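Local coordinates for protein serine--tRNA ligase (Pyrococcus horikoshii, PDB 2DQ0) that probably attaches L-serine to tRNA(Ser), and also to tRNA(Sec), as a homodimeric class II aminoacyl-tRNA synthetase that uses ATP, at residues Gly170-Ala175 / Tyr186-Glu191; Asp425-Ile430 / Glu442-Glu447. One frame throughout, in Å; residues are numbered along the deposited sequence.

Contact 1. Residues Gly170-Ala175 / Tyr186-Glu191. With SO4 (sulfate ion), chain F.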
ATOM      1  N   GLY A 170      11.255 -12.826  19.092  1.00 35.45           N
ATOM      2  CA  GLY A 170      10.692 -11.511  19.337  1.00 32.25           C
ATOM      3  C   GLY A 170      10.551 -10.696  18.060  1.00 46.53           C
ATOM      4  O   GLY A 170      10.678  -9.464  18.087  1.00 40.53           O
ATOM      5  N   GLY A 171      10.259 -11.375  16.944  1.00 44.91           N
ATOM      6  CA  GLY A 171      10.170 -10.697  15.662  1.00 36.16           C
ATOM      7  C   GLY A 171       8.834 -10.358  15.054  1.00 37.04           C
ATOM      8  O   GLY A 171       8.773  -9.872  13.928  1.00 41.08           O
ATOM      9  N   ALA A 172       7.758 -10.599  15.780  1.00 38.68           N
ATOM     10  CA  ALA A 172       6.438 -10.290  15.255  1.00 38.21           C
ATOM     11  C   ALA A 172       5.403 -10.171  16.356  1.00 43.40           C
ATOM     12  O   ALA A 172       5.604 -10.619  17.484  1.00 44.98           O
ATOM     13  CB  ALA A 172       6.011 -11.362  14.274  1.00 30.35           C
ATOM     14  N   ASP A 173       4.298  -9.522  16.035  1.00 43.62           N
ATOM     15  CA  ASP A 173       3.208  -9.415  16.985  1.00 44.37           C
ATOM     16  C   ASP A 173       1.989  -9.588  16.088  1.00 41.94           C
ATOM     17  O   ASP A 173       1.669  -8.731  15.263  1.00 42.11           O
ATOM     18  CB  ASP A 173       3.203  -8.062  17.710  1.00 35.06           C
ATOM     19  CG  ASP A 173       2.102  -7.956  18.784  1.00 39.45           C
ATOM     20  OD1 ASP A 173       1.055  -8.646  18.705  1.00 45.45           O
ATOM     21  OD2 ASP A 173       2.284  -7.138  19.705  1.00 43.21           O
ATOM     22  N   PHE A 174       1.349 -10.741  16.234  1.00 38.49           N
ATOM     23  CA  PHE A 174       0.189 -11.077  15.460  1.00 38.10           C
ATOM     24  C   PHE A 174      -1.090 -10.609  16.126  1.00 37.45           C
ATOM     25  O   PHE A 174      -1.969 -10.002  15.497  1.00 35.25           O
ATOM     26  CB  PHE A 174       0.153 -12.585  15.235  1.00 30.00           C
ATOM     27  CG  PHE A 174       1.192 -13.069  14.259  1.00 48.07           C
ATOM     28  CD1 PHE A 174       2.329 -13.726  14.701  1.00 34.49           C
ATOM     29  CD2 PHE A 174       1.037 -12.848  12.884  1.00 46.10           C
ATOM     30  CE1 PHE A 174       3.297 -14.154  13.792  1.00 40.50           C
ATOM     31  CE2 PHE A 174       2.000 -13.272  11.977  1.00 45.96           C
ATOM     32  CZ  PHE A 174       3.132 -13.926  12.431  1.00 36.63           C
ATOM     33  N   ALA A 175      -1.184 -10.866  17.413  1.00 32.71           N
ATOM     34  CA  ALA A 175      -2.389 -10.515  18.132  1.00 34.48           C
ATOM     35  C   ALA A 175      -2.742  -9.048  18.010  1.00 31.78           C
ATOM     36  O   ALA A 175      -3.898  -8.712  17.801  1.00 36.34           O
ATOM     37  CB  ALA A 175      -2.275 -10.935  19.616  1.00 24.14           C
ATOM     38  N   TYR A 186      -0.060  -8.324  10.145  1.00 34.14           N
ATOM     39  CA  TYR A 186       0.896  -8.487  11.226  1.00 32.58           C
ATOM     40  C   TYR A 186       1.759  -7.243  11.448  1.00 35.66           C
ATOM     41  O   TYR A 186       1.792  -6.352  10.598  1.00 32.73           O
ATOM     42  CB  TYR A 186       1.840  -9.614  10.864  1.00 40.13           C
ATOM     43  CG  TYR A 186       2.424  -9.383   9.501  1.00 33.97           C
ATOM     44  CD1 TYR A 186       1.790  -9.894   8.370  1.00 39.11           C
ATOM     45  CD2 TYR A 186       3.539  -8.555   9.319  1.00 41.02           C
ATOM     46  CE1 TYR A 186       2.237  -9.590   7.098  1.00 41.21           C
ATOM     47  CE2 TYR A 186       4.006  -8.240   8.027  1.00 31.89           C
ATOM     48  CZ  TYR A 186       3.344  -8.769   6.924  1.00 37.97           C
ATOM     49  OH  TYR A 186       3.775  -8.525   5.640  1.00 45.23           O
ATOM     50  N   TYR A 187       2.429  -7.187  12.604  1.00 27.86           N
ATOM     51  CA  TYR A 187       3.405  -6.136  12.878  1.00 24.34           C
ATOM     52  C   TYR A 187       4.664  -7.006  12.846  1.00 35.14           C
ATOM     53  O   TYR A 187       4.689  -8.091  13.439  1.00 34.47           O
ATOM     54  CB  TYR A 187       3.317  -5.510  14.290  1.00 27.99           C
ATOM     55  CG  TYR A 187       2.199  -4.529  14.525  1.00 35.99           C
ATOM     56  CD1 TYR A 187       0.913  -4.976  14.851  1.00 38.86           C
ATOM     57  CD2 TYR A 187       2.417  -3.150  14.416  1.00 37.29           C
ATOM     58  CE1 TYR A 187      -0.116  -4.092  15.058  1.00 39.53           C
ATOM     59  CE2 TYR A 187       1.381  -2.245  14.626  1.00 36.73           C
ATOM     60  CZ  TYR A 187       0.117  -2.728  14.947  1.00 40.29           C
ATOM     61  OH  TYR A 187      -0.922  -1.864  15.173  1.00 42.50           O
ATOM     62  N   LEU A 188       5.685  -6.558  12.130  1.00 31.59           N
ATOM     63  CA  LEU A 188       6.949  -7.273  12.077  1.00 34.23           C
ATOM     64  C   LEU A 188       7.890  -6.406  12.958  1.00 44.78           C
ATOM     65  O   LEU A 188       7.841  -5.160  12.913  1.00 37.94           O
ATOM     66  CB  LEU A 188       7.415  -7.343  10.637  1.00 33.96           C
ATOM     67  CG  LEU A 188       7.714  -8.687   9.990  1.00 44.98           C
ATOM     68  CD1 LEU A 188       6.608  -9.725  10.239  1.00 44.53           C
ATOM     69  CD2 LEU A 188       7.890  -8.416   8.510  1.00 25.23           C
ATOM     70  N   LEU A 189       8.719  -7.059  13.772  1.00 43.16           N
ATOM     71  CA  LEU A 189       9.593  -6.351  14.704  1.00 40.07           C
ATOM     72  C   LEU A 189      11.082  -6.667  14.649  1.00 41.39           C
ATOM     73  O   LEU A 189      11.512  -7.668  14.063  1.00 41.98           O
ATOM     74  CB  LEU A 189       9.121  -6.604  16.139  1.00 29.72           C
ATOM     75  CG  LEU A 189       7.629  -6.457  16.450  1.00 40.76           C
ATOM     76  CD1 LEU A 189       7.310  -7.205  17.729  1.00 27.83           C
ATOM     77  CD2 LEU A 189       7.247  -4.988  16.597  1.00 34.36           C
ATOM     78  N   ASN A 190      11.852  -5.777  15.281  1.00 31.72           N
ATOM     79  CA  ASN A 190      13.299  -5.881  15.403  1.00 36.05           C
ATOM     80  C   ASN A 190      14.128  -6.381  14.225  1.00 38.74           C
ATOM     81  O   ASN A 190      13.999  -5.883  13.099  1.00 38.24           O
ATOM     82  CB  ASN A 190      13.628  -6.711  16.634  1.00 31.73           C
ATOM     83  CG  ASN A 190      12.933  -6.192  17.853  1.00 38.39           C
ATOM     84  OD1 ASN A 190      12.109  -6.871  18.434  1.00 37.65           O
ATOM     85  ND2 ASN A 190      13.239  -4.961  18.231  1.00 36.11           N
ATOM     86  N   GLU A 191      14.983  -7.363  14.485  1.00 29.70           N
ATOM     87  CA  GLU A 191      15.852  -7.836  13.438  1.00 38.65           C
ATOM     88  C   GLU A 191      15.105  -8.356  12.225  1.00 39.64           C
ATOM     89  O   GLU A 191      15.622  -8.300  11.110  1.00 46.66           O
ATOM     90  CB  GLU A 191      16.856  -8.856  13.987  1.00 42.28           C
ATOM     91  CG  GLU A 191      16.348  -9.594  15.195  1.00 56.88           C
ATOM     92  CD  GLU A 191      16.619  -8.878  16.500  1.00 48.00           C
ATOM     93  OE1 GLU A 191      15.667  -8.723  17.288  1.00 61.19           O
ATOM     94  OE2 GLU A 191      17.777  -8.492  16.753  1.00 33.18           O
TER
HETATM   95  S   SO4 F2007       1.384 -13.064  18.964  1.00 66.07           S
HETATM   96  O1  SO4 F2007       0.357 -13.890  18.299  1.00 77.06           O
HETATM   97  O2  SO4 F2007       2.257 -13.934  19.789  1.00 83.04           O
HETATM   98  O3  SO4 F2007       0.735 -12.048  19.821  1.00 80.94           O
HETATM   99  O4  SO4 F2007       2.209 -12.385  17.954  1.00 80.28           O

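Contact 2. Residues Asp425-Ile430 / Glu442-Glu447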
ATOM      1  N   ASP A 425      18.077 -24.359  19.907  1.00 47.69           N
ATOM      2  CA  ASP A 425      17.618 -23.351  20.851  1.00 52.25           C
ATOM      3  C   ASP A 425      16.742 -22.246  20.273  1.00 55.32           C
ATOM      4  O   ASP A 425      16.221 -21.423  21.036  1.00 56.40           O
ATOM      5  CB  ASP A 425      18.817 -22.721  21.557  1.00 60.28           C
ATOM      6  CG  ASP A 425      19.743 -22.014  20.598  1.00 66.41           C
ATOM      7  OD1 ASP A 425      20.872 -21.662  21.003  1.00 72.93           O
ATOM      8  OD2 ASP A 425      19.339 -21.807  19.435  1.00 70.63           O
ATOM      9  N   GLY A 426      16.575 -22.218  18.947  1.00 49.99           N
ATOM     10  CA  GLY A 426      15.758 -21.177  18.329  1.00 49.81           C
ATOM     11  C   GLY A 426      16.592 -20.126  17.603  1.00 51.30           C
ATOM     12  O   GLY A 426      16.095 -19.368  16.770  1.00 47.96           O
ATOM     13  N   THR A 427      17.875 -20.075  17.938  1.00 48.99           N
ATOM     14  CA  THR A 427      18.775 -19.156  17.293  1.00 44.23           C
ATOM     15  C   THR A 427      18.714 -19.418  15.809  1.00 49.81           C
ATOM     16  O   THR A 427      18.725 -20.567  15.363  1.00 51.53           O
ATOM     17  CB  THR A 427      20.195 -19.388  17.726  1.00 45.79           C
ATOM     18  OG1 THR A 427      20.278 -19.233  19.144  1.00 53.50           O
ATOM     19  CG2 THR A 427      21.128 -18.401  17.032  1.00 46.56           C
ATOM     20  N   VAL A 428      18.659 -18.344  15.038  1.00 48.96           N
ATOM     21  CA  VAL A 428      18.592 -18.465  13.602  1.00 40.25           C
ATOM     22  C   VAL A 428      19.797 -17.796  12.993  1.00 38.31           C
ATOM     23  O   VAL A 428      20.021 -16.613  13.195  1.00 43.94           O
ATOM     24  CB  VAL A 428      17.299 -17.838  13.076  1.00 34.99           C
ATOM     25  CG1 VAL A 428      17.402 -17.582  11.576  1.00 31.91           C
ATOM     26  CG2 VAL A 428      16.148 -18.766  13.380  1.00 32.28           C
ATOM     27  N   ARG A 429      20.582 -18.567  12.255  1.00 45.18           N
ATOM     28  CA  ARG A 429      21.778 -18.031  11.621  1.00 52.77           C
ATOM     29  C   ARG A 429      21.372 -17.408  10.307  1.00 51.59           C
ATOM     30  O   ARG A 429      20.533 -17.954   9.596  1.00 60.29           O
ATOM     31  CB  ARG A 429      22.822 -19.138  11.415  1.00 43.68           C
ATOM     32  CG  ARG A 429      23.363 -19.675  12.736  1.00 58.19           C
ATOM     33  CD  ARG A 429      24.414 -20.751  12.551  1.00 75.80           C
ATOM     34  NE  ARG A 429      25.768 -20.201  12.576  1.00 88.39           N
ATOM     35  CZ  ARG A 429      26.873 -20.924  12.414  1.00 87.98           C
ATOM     36  NH1 ARG A 429      28.063 -20.340  12.455  1.00 88.10           N
ATOM     37  NH2 ARG A 429      26.787 -22.232  12.206  1.00 95.28           N
ATOM     38  N   ILE A 430      21.928 -16.245   9.987  1.00 46.94           N
ATOM     39  CA  ILE A 430      21.559 -15.629   8.730  1.00 48.17           C
ATOM     40  C   ILE A 430      22.682 -15.845   7.719  1.00 44.94           C
ATOM     41  O   ILE A 430      23.847 -15.696   8.037  1.00 47.49           O
ATOM     42  CB  ILE A 430      21.145 -14.106   8.919  1.00 45.06           C
ATOM     43  CG1 ILE A 430      22.170 -13.184   8.315  1.00 42.78           C
ATOM     44  CG2 ILE A 430      20.901 -13.777  10.372  1.00 51.40           C
ATOM     45  CD1 ILE A 430      21.860 -12.912   6.888  1.00 50.00           C
ATOM     46  N   GLU A 442      23.337 -13.513  13.155  1.00 49.61           N
ATOM     47  CA  GLU A 442      22.341 -14.459  13.612  1.00 46.82           C
ATOM     48  C   GLU A 442      21.318 -13.718  14.455  1.00 49.97           C
ATOM     49  O   GLU A 442      21.513 -12.554  14.812  1.00 49.12           O
ATOM     50  CB  GLU A 442      23.002 -15.542  14.461  1.00 53.31           C
ATOM     51  CG  GLU A 442      23.896 -14.988  15.573  1.00 64.66           C
ATOM     52  CD  GLU A 442      24.399 -16.068  16.524  1.00 77.69           C
ATOM     53  OE1 GLU A 442      24.849 -17.140  16.036  1.00 69.86           O
ATOM     54  OE2 GLU A 442      24.354 -15.837  17.758  1.00 78.78           O
ATOM     55  N   ILE A 443      20.211 -14.383  14.757  1.00 44.21           N
ATOM     56  CA  ILE A 443      19.200 -13.772  15.596  1.00 43.58           C
ATOM     57  C   ILE A 443      18.990 -14.723  16.755  1.00 44.36           C
ATOM     58  O   ILE A 443      18.637 -15.878  16.554  1.00 43.99           O
ATOM     59  CB  ILE A 443      17.860 -13.544  14.849  1.00 36.90           C
ATOM     60  CG1 ILE A 443      18.110 -12.736  13.563  1.00 36.36           C
ATOM     61  CG2 ILE A 443      16.892 -12.794  15.780  1.00 25.79           C
ATOM     62  CD1 ILE A 443      16.928 -12.641  12.641  1.00 38.74           C
ATOM     63  N   VAL A 444      19.225 -14.238  17.966  1.00 37.53           N
ATOM     64  CA  VAL A 444      19.069 -15.080  19.139  1.00 49.04           C
ATOM     65  C   VAL A 444      17.754 -14.860  19.868  1.00 49.84           C
ATOM     66  O   VAL A 444      17.154 -13.782  19.816  1.00 58.48           O
ATOM     67  CB  VAL A 444      20.253 -14.875  20.138  1.00 49.62           C
ATOM     68  CG1 VAL A 444      21.557 -14.934  19.377  1.00 42.96           C
ATOM     69  CG2 VAL A 444      20.134 -13.546  20.877  1.00 45.37           C
ATOM     70  N   PRO A 445      17.275 -15.897  20.550  1.00 53.03           N
ATOM     71  CA  PRO A 445      16.019 -15.785  21.287  1.00 54.46           C
ATOM     72  C   PRO A 445      16.127 -14.738  22.371  1.00 56.56           C
ATOM     73  O   PRO A 445      17.216 -14.478  22.873  1.00 51.06           O
ATOM     74  CB  PRO A 445      15.816 -17.191  21.854  1.00 46.26           C
ATOM     75  CG  PRO A 445      17.149 -17.753  21.891  1.00 48.86           C
ATOM     76  CD  PRO A 445      17.798 -17.266  20.626  1.00 48.05           C
ATOM     77  N   VAL A 446      14.995 -14.131  22.710  1.00 59.98           N
ATOM     78  CA  VAL A 446      14.961 -13.113  23.747  1.00 64.01           C
ATOM     79  C   VAL A 446      14.602 -13.820  25.042  1.00 72.35           C
ATOM     80  O   VAL A 446      14.085 -14.938  25.016  1.00 73.44           O
ATOM     81  CB  VAL A 446      13.916 -12.000  23.405  1.00 51.90           C
ATOM     82  CG1 VAL A 446      14.166 -11.505  22.018  1.00 57.30           C
ATOM     83  CG2 VAL A 446      12.506 -12.499  23.502  1.00 39.96           C
ATOM     84  N   GLU A 447      14.886 -13.183  26.171  1.00 83.57           N
ATOM     85  CA  GLU A 447      14.576 -13.779  27.469  1.00 92.68           C
ATOM     86  C   GLU A 447      14.364 -12.737  28.560  1.00 91.76           C
ATOM     87  O   GLU A 447      13.384 -12.920  29.313  1.00 92.64           O
ATOM     88  CB  GLU A 447      15.696 -14.731  27.881  1.00 99.68           C
ATOM     89  CG  GLU A 447      15.803 -15.974  27.020  1.00103.72           C
ATOM     90  CD  GLU A 447      17.196 -16.553  27.042  1.00111.03           C
ATOM     91  OE1 GLU A 447      17.708 -16.813  28.152  1.00115.71           O
ATOM     92  OE2 GLU A 447      17.780 -16.743  25.953  1.00113.62           O
TER

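Contact 1. Residues Gly170-Ala175 / Tyr186-Glu191
Asp173 and Tyr187 form the hydrogen-bonded pair of a short antiparallel ladder, Asp173 N to Tyr187 O 3.0 Å and Tyr187 N to Asp173 O 3.2 Å, and beyond the non-hydrogen-bonded pair Ala172-Leu188 a third bond joins Leu189 N to Gly171 O at 2.8 Å. On the Asp173 and Tyr187 face, the Tyr187 ring turns its edge to Asp173 O. Leu189 lays CD1 along the backbone of Ala172, 3.8 Å from Ala172 C, and the Ala172 side chain packs on Leu166 of helix 162-168. Phe174 has CG anti to its carbonyl carbon (chi1 -72°), which carries ring atom CE2 back to 3.8 Å from Tyr186 CB. The polar ends find partners beyond the two segments: Asp173 OD2 forms a salt bridge with Arg176, Tyr186 OH bonds Gln301 O, and Tyr187 OH reaches Pro256 O of the second subunit, whose strand also pairs with Leu188 and Leu189. Backbone bonds thus set the register, while Tyr187 OH bonds across the dimer interface and Tyr186 OH holds its ring beside Val299, a predicted ATP-site residue, consistent with the motif 1 region of class II synthetases.

Contact 2. Residues Asp425-Ile430 / Glu442-Glu447
Val428 and Ile443 are the hydrogen-bonded pair of a two-stranded antiparallel ribbon near the C-terminal end of the modelled chain. Val428 N gives to Ile443 O at 2.9 Å and Ile443 N to Val428 O at 2.7 Å. A CA-H...O contact from Thr427 to Ile443 O extends the pairing by one residue.

The packed side is the face of Val428 and Ile443. Both side chains lie against Leu169, and Ile443 also touches Glu191 and Ile192 of helix 190-209. Farther along, Ile430 sets CG2 over the backbone of Glu442, 3.6 Å from Glu442 CA, while Ile430 O accepts from Trp435 NE1.

The other face, that of Arg429 and Glu442, is looser and nearer solvent. Glu442 CG stands between its own N and carbonyl carbon (chi1 51°) and the chain then runs out extended, bringing CD across Thr427 CG2 at 4.0 Å. Its carboxylate stops short of a salt bridge, with Arg429 NE 4.7 Å from Glu442 OE1; opposite charges at this spacing may still attract weakly.

Thr427 links the ribbon to the preceding turn. Its OG1 lies beside its own backbone N (chi1 -59°), so both can address one carboxylate oxygen of Asp425, while CG2 is left to face Ile443 O and Glu442. A valine here would probably leave Asp425 OD2 with one donor fewer and its carboxylate less firmly fixed. Pro445 closes this end, placing CD 3.5 Å from Thr427 OG1. The Asx turn is closed by Thr427 N to Asp425 OD2, 2.7 Å, and Thr427 OG1 adds a second bond to Asp425 OD2 at 2.8 Å from the same face of the carboxylate.

Both contacts are short antiparallel pairings, closed one after the other along the chain, with centres about 15 Å apart. Contact 1 is the more enclosed: none of its touching residues is exposed, and its ladder continues into the second subunit. Contact 2 has three exposed residues, and no other chain touches its segments. They meet directly where Glu191 CG packs on Ile443 CG2; Ile443 lies on helix 190-209, which follows strand 187-189, so the same helix adjoins both contacts. Position separates their chemistry. In contact 1 tyrosine hydroxyls bond to Gln301 and to Pro256 of the second subunit, and the side chain of Tyr186 lies about 7 Å from the bound seryl-adenylate analogue; contact 2, away from the annotated sites, spends its polar groups on a local Asx turn and a charged outer face.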